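Side-chain contacts in mannan endo-1,6-alpha-mannosidase (PDB 6RY0), which probably cleaves alpha-1,6-mannosidic linkages in mannans and is implicated in the transfer of GPI-anchored glycoproteins into the fungal cell wall: residues Q154-A159 against R211-N216; R350-A355 against F371-G376; T85-W90 against H100-G105. All blocks are in the same frame, centred on the assembly; numbering follows the deposited sequence. Where two conformers were deposited one is given.

Contact 1 of 3, residues Q154-A159 against R211-N216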
# COMPACT_ATOMS: atom_id res chain seq x y z
N GLN A 154 -3.13 10.65 16.62
CA GLN A 154 -4.21 10.77 15.67
C GLN A 154 -3.75 10.40 14.27
O GLN A 154 -2.55 10.47 13.95
CB GLN A 154 -4.76 12.21 15.73
CG GLN A 154 -5.33 12.58 17.11
CD GLN A 154 -6.52 11.73 17.47
OE1 GLN A 154 -7.47 11.62 16.69
NE2 GLN A 154 -6.48 11.12 18.62
N TRP A 155 -4.68 10.00 13.39
CA TRP A 155 -4.30 9.45 12.11
C TRP A 155 -3.47 10.41 11.25
O TRP A 155 -2.42 10.04 10.73
CB TRP A 155 -5.51 8.96 11.31
CG TRP A 155 -6.40 8.01 12.05
CD1 TRP A 155 -7.76 8.12 12.11
CD2 TRP A 155 -6.04 6.80 12.73
NE1 TRP A 155 -8.27 7.05 12.80
CE2 TRP A 155 -7.24 6.22 13.20
CE3 TRP A 155 -4.84 6.14 13.01
CZ2 TRP A 155 -7.26 5.06 13.95
CZ3 TRP A 155 -4.86 4.98 13.77
CH2 TRP A 155 -6.05 4.45 14.22
N LEU A 156 -3.94 11.65 11.09
CA LEU A 156 -3.20 12.59 10.28
C LEU A 156 -1.80 12.82 10.89
O LEU A 156 -0.80 12.84 10.17
CB LEU A 156 -3.95 13.92 10.16
CG LEU A 156 -3.20 15.05 9.43
CD1 LEU A 156 -2.91 14.71 8.00
CD2 LEU A 156 -3.98 16.34 9.52
N ALA A 157 -1.74 12.98 12.21
CA ALA A 157 -0.47 13.19 12.89
C ALA A 157 0.51 12.03 12.66
O ALA A 157 1.71 12.25 12.57
CB ALA A 157 -0.69 13.39 14.37
N LEU A 158 -0.00 10.81 12.63
CA LEU A 158 0.86 9.66 12.37
C LEU A 158 1.40 9.69 10.95
O LEU A 158 2.60 9.43 10.72
CB LEU A 158 0.09 8.35 12.63
CG LEU A 158 -0.13 8.03 14.12
CD1 LEU A 158 -1.21 7.00 14.27
CD2 LEU A 158 1.18 7.59 14.78
N ALA A 159 0.55 9.99 9.97
CA ALA A 159 1.02 10.14 8.60
C ALA A 159 2.07 11.24 8.48
O ALA A 159 3.08 11.09 7.81
CB ALA A 159 -0.16 10.40 7.68
N ARG A 211 -2.80 17.18 -0.48
CA ARG A 211 -4.22 17.32 -0.77
C ARG A 211 -5.04 17.50 0.52
O ARG A 211 -5.99 18.29 0.56
CB ARG A 211 -4.75 16.14 -1.59
CG ARG A 211 -6.18 16.37 -2.05
CD ARG A 211 -6.73 15.21 -2.82
NE ARG A 211 -8.08 15.45 -3.31
CZ ARG A 211 -9.20 15.05 -2.71
NH1 ARG A 211 -9.18 14.42 -1.56
NH2 ARG A 211 -10.38 15.25 -3.31
N TYR A 212 -4.71 16.73 1.54
CA TYR A 212 -5.53 16.77 2.74
C TYR A 212 -5.37 18.11 3.46
O TYR A 212 -6.33 18.72 3.89
CB TYR A 212 -5.15 15.62 3.68
CG TYR A 212 -6.08 15.47 4.86
CD1 TYR A 212 -5.97 16.28 5.98
CD2 TYR A 212 -7.10 14.53 4.85
CE1 TYR A 212 -6.85 16.18 7.03
CE2 TYR A 212 -7.99 14.41 5.92
CZ TYR A 212 -7.86 15.25 7.01
OH TYR A 212 -8.74 15.15 8.07
N THR A 213 -4.13 18.52 3.66
CA THR A 213 -3.80 19.69 4.49
C THR A 213 -3.77 21.00 3.74
O THR A 213 -3.77 22.05 4.38
CB THR A 213 -2.43 19.52 5.16
OG1 THR A 213 -1.39 19.63 4.17
CG2 THR A 213 -2.28 18.26 5.99
N LYS A 214 -3.66 20.95 2.41
CA LYS A 214 -3.49 22.10 1.55
C LYS A 214 -2.16 22.81 1.84
O LYS A 214 -2.01 24.00 1.61
CB LYS A 214 -4.68 23.06 1.63
CG LYS A 214 -6.00 22.31 1.25
CD LYS A 214 -7.23 23.12 1.55
CE LYS A 214 -8.51 22.38 1.23
NZ LYS A 214 -8.64 22.02 -0.20
N ASN A 215 -1.18 22.09 2.35
CA ASN A 215 0.14 22.64 2.58
C ASN A 215 1.07 22.29 1.42
O ASN A 215 1.32 21.12 1.13
CB ASN A 215 0.69 22.13 3.91
CG ASN A 215 2.00 22.73 4.27
OD1 ASN A 215 3.03 22.35 3.69
ND2 ASN A 215 2.02 23.58 5.24
N ASN A 216 1.61 23.31 0.78
CA ASN A 216 2.38 23.09 -0.44
C ASN A 216 3.76 22.49 -0.23
O ASN A 216 4.33 21.98 -1.17
CB ASN A 216 2.56 24.39 -1.20
CG ASN A 216 1.29 24.86 -1.85
OD1 ASN A 216 0.37 24.10 -2.10
ND2 ASN A 216 1.25 26.14 -2.17

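Contact 2 of 3, residues R350-A355 against F371-G376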
# COMPACT_ATOMS: atom_id res chain seq x y z
N ARG A 350 -13.02 -4.71 -12.83
CA ARG A 350 -14.13 -5.65 -12.76
C ARG A 350 -13.74 -7.02 -13.30
O ARG A 350 -14.03 -8.05 -12.66
CB ARG A 350 -15.34 -5.09 -13.50
CG ARG A 350 -16.46 -6.06 -13.74
CD ARG A 350 -17.18 -6.35 -12.46
NE ARG A 350 -18.04 -7.52 -12.64
CZ ARG A 350 -18.96 -7.89 -11.77
NH1 ARG A 350 -19.19 -7.12 -10.71
NH2 ARG A 350 -19.62 -9.01 -11.98
N THR A 351 -13.13 -7.10 -14.49
CA THR A 351 -12.75 -8.40 -15.00
C THR A 351 -11.69 -9.06 -14.11
O THR A 351 -11.67 -10.28 -13.95
CB THR A 351 -12.29 -8.35 -16.47
OG1 THR A 351 -11.33 -7.30 -16.64
CG2 THR A 351 -13.48 -8.07 -17.38
N SER A 352 -10.81 -8.27 -13.51
CA SER A 352 -9.78 -8.82 -12.65
C SER A 352 -10.42 -9.39 -11.38
O SER A 352 -10.05 -10.49 -10.95
CB SER A 352 -8.73 -7.74 -12.37
OG SER A 352 -7.65 -8.22 -11.64
N ALA A 353 -11.36 -8.67 -10.77
CA ALA A 353 -12.05 -9.15 -9.60
C ALA A 353 -12.93 -10.38 -9.92
O ALA A 353 -13.05 -11.26 -9.08
CB ALA A 353 -12.92 -8.07 -8.99
N GLU A 354 -13.52 -10.44 -11.11
CA GLU A 354 -14.24 -11.64 -11.51
C GLU A 354 -13.32 -12.83 -11.49
O GLU A 354 -13.71 -13.90 -11.03
CB GLU A 354 -14.85 -11.48 -12.91
CG GLU A 354 -16.01 -10.55 -12.95
CD GLU A 354 -16.59 -10.35 -14.33
OE1 GLU A 354 -16.08 -10.96 -15.30
OE2 GLU A 354 -17.57 -9.57 -14.46
N ALA A 355 -12.11 -12.69 -12.01
CA ALA A 355 -11.16 -13.78 -12.00
C ALA A 355 -10.75 -14.12 -10.57
O ALA A 355 -10.61 -15.30 -10.20
CB ALA A 355 -9.96 -13.44 -12.86
N PHE A 371 -3.97 -17.32 -5.52
CA PHE A 371 -3.29 -16.18 -6.09
C PHE A 371 -3.38 -16.10 -7.60
O PHE A 371 -3.23 -15.01 -8.17
CB PHE A 371 -1.80 -16.27 -5.75
CG PHE A 371 -0.99 -15.09 -6.22
CD1 PHE A 371 -1.20 -13.82 -5.68
CD2 PHE A 371 -0.01 -15.24 -7.18
CE1 PHE A 371 -0.44 -12.76 -6.08
CE2 PHE A 371 0.76 -14.17 -7.57
CZ PHE A 371 0.53 -12.92 -7.04
N TYR A 372 -3.56 -17.24 -8.26
CA TYR A 372 -3.31 -17.33 -9.71
C TYR A 372 -4.61 -17.06 -10.45
O TYR A 372 -5.22 -17.94 -11.09
CB TYR A 372 -2.66 -18.71 -10.04
CG TYR A 372 -1.30 -18.84 -9.36
CD1 TYR A 372 -1.20 -19.28 -8.06
CD2 TYR A 372 -0.13 -18.49 -10.01
CE1 TYR A 372 0.01 -19.36 -7.40
CE2 TYR A 372 1.10 -18.57 -9.37
CZ TYR A 372 1.16 -19.00 -8.07
OH TYR A 372 2.38 -19.07 -7.45
N TRP A 373 -5.05 -15.81 -10.35
CA TRP A 373 -6.37 -15.44 -10.85
C TRP A 373 -6.47 -15.63 -12.37
O TRP A 373 -7.44 -16.19 -12.87
CB TRP A 373 -6.71 -14.01 -10.47
CG TRP A 373 -6.63 -13.68 -9.01
CD1 TRP A 373 -6.44 -14.53 -7.95
CD2 TRP A 373 -6.73 -12.37 -8.45
NE1 TRP A 373 -6.41 -13.82 -6.77
CE2 TRP A 373 -6.58 -12.49 -7.05
CE3 TRP A 373 -6.96 -11.11 -9.00
CZ2 TRP A 373 -6.64 -11.40 -6.19
CZ3 TRP A 373 -7.01 -10.02 -8.15
CH2 TRP A 373 -6.85 -10.18 -6.75
N LYS A 374 -5.47 -15.15 -13.08
CA LYS A 374 -5.50 -15.26 -14.54
C LYS A 374 -5.64 -16.72 -14.99
O LYS A 374 -6.33 -16.99 -15.96
CB LYS A 374 -4.26 -14.63 -15.14
CG LYS A 374 -4.16 -14.75 -16.69
CD LYS A 374 -5.32 -14.08 -17.49
CE LYS A 374 -5.17 -14.26 -19.00
NZ LYS A 374 -5.53 -15.57 -19.58
N SER A 375 -5.00 -17.64 -14.28
CA SER A 375 -5.04 -19.06 -14.65
C SER A 375 -6.41 -19.65 -14.61
O SER A 375 -6.66 -20.69 -15.21
CB SER A 375 -4.16 -19.90 -13.71
OG SER A 375 -4.79 -20.22 -12.47
N GLY A 376 -7.31 -19.07 -13.84
CA GLY A 376 -8.66 -19.58 -13.74
C GLY A 376 -8.89 -20.72 -12.77
O GLY A 376 -10.02 -21.22 -12.70
O HOH W 1 -9.86 -17.12 -12.03

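Contact 3 of 3, residues T85-W90 against H100-G105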
# COMPACT_ATOMS: atom_id res chain seq x y z
N THR A 85 -6.15 -2.24 4.52
CA THR A 85 -7.17 -2.97 3.77
C THR A 85 -8.53 -2.91 4.49
O THR A 85 -9.57 -2.74 3.85
CB THR A 85 -6.75 -4.43 3.54
OG1 THR A 85 -5.51 -4.46 2.84
CG2 THR A 85 -7.76 -5.16 2.70
N TYR A 86 -8.52 -3.02 5.82
CA TYR A 86 -9.73 -2.97 6.59
C TYR A 86 -10.29 -1.56 6.80
O TYR A 86 -11.50 -1.39 6.91
CB TYR A 86 -9.60 -3.69 7.95
CG TYR A 86 -9.75 -5.20 7.78
CD1 TYR A 86 -8.70 -5.98 7.35
CD2 TYR A 86 -10.97 -5.83 8.02
CE1 TYR A 86 -8.84 -7.33 7.15
CE2 TYR A 86 -11.12 -7.19 7.83
CZ TYR A 86 -10.06 -7.93 7.39
OH TYR A 86 -10.14 -9.28 7.20
N VAL A 87 -9.42 -0.56 6.84
CA VAL A 87 -9.90 0.82 6.80
C VAL A 87 -10.67 1.07 5.50
O VAL A 87 -11.76 1.67 5.49
CB VAL A 87 -8.71 1.79 6.96
CG1 VAL A 87 -9.12 3.23 6.70
CG2 VAL A 87 -8.10 1.67 8.36
N ASP A 88 -10.12 0.59 4.39
CA ASP A 88 -10.81 0.67 3.10
C ASP A 88 -12.09 -0.17 3.10
O ASP A 88 -13.12 0.28 2.59
CB ASP A 88 -9.92 0.28 1.93
CG ASP A 88 -9.35 1.46 1.17
OD1 ASP A 88 -9.90 2.58 1.26
OD2 ASP A 88 -8.35 1.22 0.45
N TYR A 89 -12.04 -1.38 3.65
CA TYR A 89 -13.22 -2.25 3.70
C TYR A 89 -14.40 -1.53 4.34
O TYR A 89 -15.51 -1.53 3.79
CB TYR A 89 -12.89 -3.54 4.44
CG TYR A 89 -14.11 -4.38 4.75
CD1 TYR A 89 -14.73 -5.11 3.77
CD2 TYR A 89 -14.65 -4.40 6.03
CE1 TYR A 89 -15.90 -5.85 4.05
CE2 TYR A 89 -15.81 -5.11 6.31
CZ TYR A 89 -16.44 -5.81 5.31
OH TYR A 89 -17.61 -6.50 5.51
N TRP A 90 -14.18 -0.92 5.51
CA TRP A 90 -15.26 -0.20 6.17
C TRP A 90 -15.74 0.97 5.32
O TRP A 90 -16.94 1.22 5.21
CB TRP A 90 -14.81 0.24 7.56
CG TRP A 90 -15.70 1.30 8.14
CD1 TRP A 90 -16.94 1.16 8.70
CD2 TRP A 90 -15.40 2.69 8.16
NE1 TRP A 90 -17.42 2.39 9.08
CE2 TRP A 90 -16.49 3.35 8.76
CE3 TRP A 90 -14.32 3.45 7.71
CZ2 TRP A 90 -16.52 4.75 8.92
CZ3 TRP A 90 -14.35 4.81 7.86
CH2 TRP A 90 -15.42 5.45 8.47
N HIS A 100 -12.80 -1.76 15.69
CA HIS A 100 -12.10 -1.74 16.98
C HIS A 100 -10.79 -2.50 16.92
O HIS A 100 -9.77 -2.06 17.46
CB HIS A 100 -13.02 -2.25 18.11
CG HIS A 100 -13.39 -3.71 18.04
ND1 HIS A 100 -14.28 -4.23 17.11
CD2 HIS A 100 -13.05 -4.75 18.85
CE1 HIS A 100 -14.43 -5.53 17.33
NE2 HIS A 100 -13.71 -5.86 18.39
N VAL A 101 -10.82 -3.66 16.28
CA VAL A 101 -9.63 -4.48 16.14
C VAL A 101 -8.54 -3.75 15.35
O VAL A 101 -7.36 -3.80 15.68
CB VAL A 101 -10.02 -5.83 15.41
CG1 VAL A 101 -8.81 -6.64 15.04
CG2 VAL A 101 -10.99 -6.65 16.25
N ILE A 102 -8.96 -3.06 14.30
CA ILE A 102 -8.05 -2.35 13.44
C ILE A 102 -7.48 -1.12 14.14
O ILE A 102 -6.28 -0.87 14.05
CB ILE A 102 -8.76 -2.02 12.11
CG1 ILE A 102 -9.19 -3.32 11.41
CG2 ILE A 102 -7.88 -1.13 11.23
CD1 ILE A 102 -8.10 -4.29 11.04
N MET A 103 -8.31 -0.38 14.86
CA MET A 103 -7.78 0.75 15.60
C MET A 103 -6.74 0.25 16.60
O MET A 103 -5.67 0.87 16.72
CB MET A 103 -8.89 1.53 16.32
CG MET A 103 -8.35 2.70 17.12
SD MET A 103 -9.57 3.49 18.15
CE MET A 103 -10.66 4.18 16.90
N GLU A 104 -7.02 -0.83 17.32
CA GLU A 104 -6.08 -1.37 18.29
C GLU A 104 -4.75 -1.74 17.63
O GLU A 104 -3.66 -1.43 18.14
CB GLU A 104 -6.66 -2.58 19.02
CG GLU A 104 -5.74 -3.30 20.02
CD GLU A 104 -6.29 -4.65 20.51
OE1 GLU A 104 -6.62 -5.57 19.71
OE2 GLU A 104 -6.32 -4.81 21.73
N GLY A 105 -4.82 -2.41 16.49
CA GLY A 105 -3.64 -2.83 15.79
C GLY A 105 -2.81 -1.65 15.29
O GLY A 105 -1.58 -1.62 15.45

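Contact 1 of 3, residues Q154-A159 against R211-N216
Leu156 reaches across from the start of helix 155-167 to Tyr212 and Thr213 at the end of helix 196-213, the one residue of 154-159 that touches 211-216. The walk along 154-159 begins at Gln154, the N-cap residue, whose carbonyl O accepts a hydrogen bond from the backbone N of Leu158. Next, the indole of Trp155 packs instead on Met103 and Met106 of helix 99-108 and on Ala140 of helix 127-142. At Leu156 the side chain points at the other helix. With CG anti to the backbone N (chi1 175°), both methyls are delivered to one flank of the Tyr212 ring. CD2 lies 3.8 Å from Tyr212 CE1, while CD1 is 4.0 Å from Tyr212 CD1, so the leucine fork spans this one ring bond, approaching it obliquely. CD1 serves a second partner too, lying 4.1 Å from CG2 of Thr213. The backbone N of Leu156 is engaged separately, by Ser418 OG. Further on, Ala159 turns to Met138 of helix 127-142, a residue that Tyr212 also touches.

Thr213 divides its side chain between two tasks. Its methyl faces the leucine, whereas OG1 accepts a hydrogen bond from Asn215 N at 3.1 Å, making an ST turn where helix 196-213 ends, and is also bonded to Leu209 O. No hydrogen bond or charge passes between the two segments. The chemistry is thus purely apolar: a branched methyl pair against aromatic carbon and a threonine methyl, with cohesion resting on shape and the threonine hydroxyl committed to the end of its own helix.

Contact 2 of 3, residues R350-A355 against F371-G376
Trp373 and Ala355 form the heart of this contact, with Ser352 one helical turn before the alanine as the third member. Trp373 sets its CB 4.1 Å from the CB of Ala355, and that small alanine methyl also lies 3.7 Å from the carbonyl O of Trp373, which brings loop and helix backbones close together. Because CG of Trp373 stands anti to its carbonyl carbon (chi1 -55°), the indole runs back along the helix from Ala355 to Ser352. There the six-membered ring presents its edge to the serine hydroxyl, OG lying in the ring plane 4.0 Å from both CE3 and CZ3 of the tryptophan. The backbone O of Ser352 comes nearer still, 3.7 Å from Trp373 CE3, at a slant to the ring.

No direct hydrogen bond joins the segments, but a water does so indirectly, donating to Ala355 O and to Trp373 O at 2.7 Å each. Trp373 O also accepts a hydrogen bond from the backbone N of Gly376, the closing bond of a type I turn, so a single carbonyl secures both the turn and the water bridge.

The hydroxyl of Ser352 is held by His328 NE2 and by the backbone N of Val304, which fixes it beside the ring. Trp373 sits between helix 342-358, helix 389-401, where it touches Ser394, Val395 and Ala398, and the short strand 303-304, whose Val303 also packs on Ala355.

Contact 3 of 3, residues T85-W90 against H100-G105
Ile102 overlaps the root of the Tyr86 side chain, setting CG1 and CD1 each 3.5 Å from Tyr86 CB. CD1 goes on to lie 3.8 Å from Tyr86 CG, at a slant to the ring, and the two side chains cross at about a right angle. Tyr86 starts out toward the isoleucine, but its ring then leads away, and its hydroxyl is hydrogen-bonded to Ala44 O while the ring makes an edge-to-face pair with Tyr98. The second branch of Ile102 has a different task: with CG2 anti to the backbone N, this methyl meets CG2 of Val87 at 4.0 Å. One beta-branched residue therefore engages two consecutive positions of helix 76-93, the longer arm on the tyrosine and the shorter on the valine. An alanine here would remove both arms, which is likely to open a gap beside Tyr86 CB and leave the Val87 methyl without its mate.

The two helices run antiparallel as a helical hairpin joined by a short connection. All three touching residues are buried and no polar bond crosses between the segments, so the chemistry implies an interface that depends on close-fitting aliphatic carbon, with the tyrosine's polar end satisfied on a different helix.

Along the chain contact 3 comes first, then contact 1, then contact 2, each closing before the next opens, and all lie within the glycosyl hydrolase family 76 range, a family with an (alpha/alpha)6 barrel. Contacts 1 and 3, with centres 19 Å apart, touch directly: Trp155 CH2 lies 4.1 Å from Met103 CG, so helix 99-108 belongs to both neighbourhoods. Contact 2 stands about 25 Å from contact 3, centre to centre, yet helix 389-401 packs on both. Contacts 1 and 2 lie on opposite sides of the chain's centre, 35 Å between centres. The three are thus separate packing sites of one helical domain, with helices 99-108 and 389-401 as common neighbours.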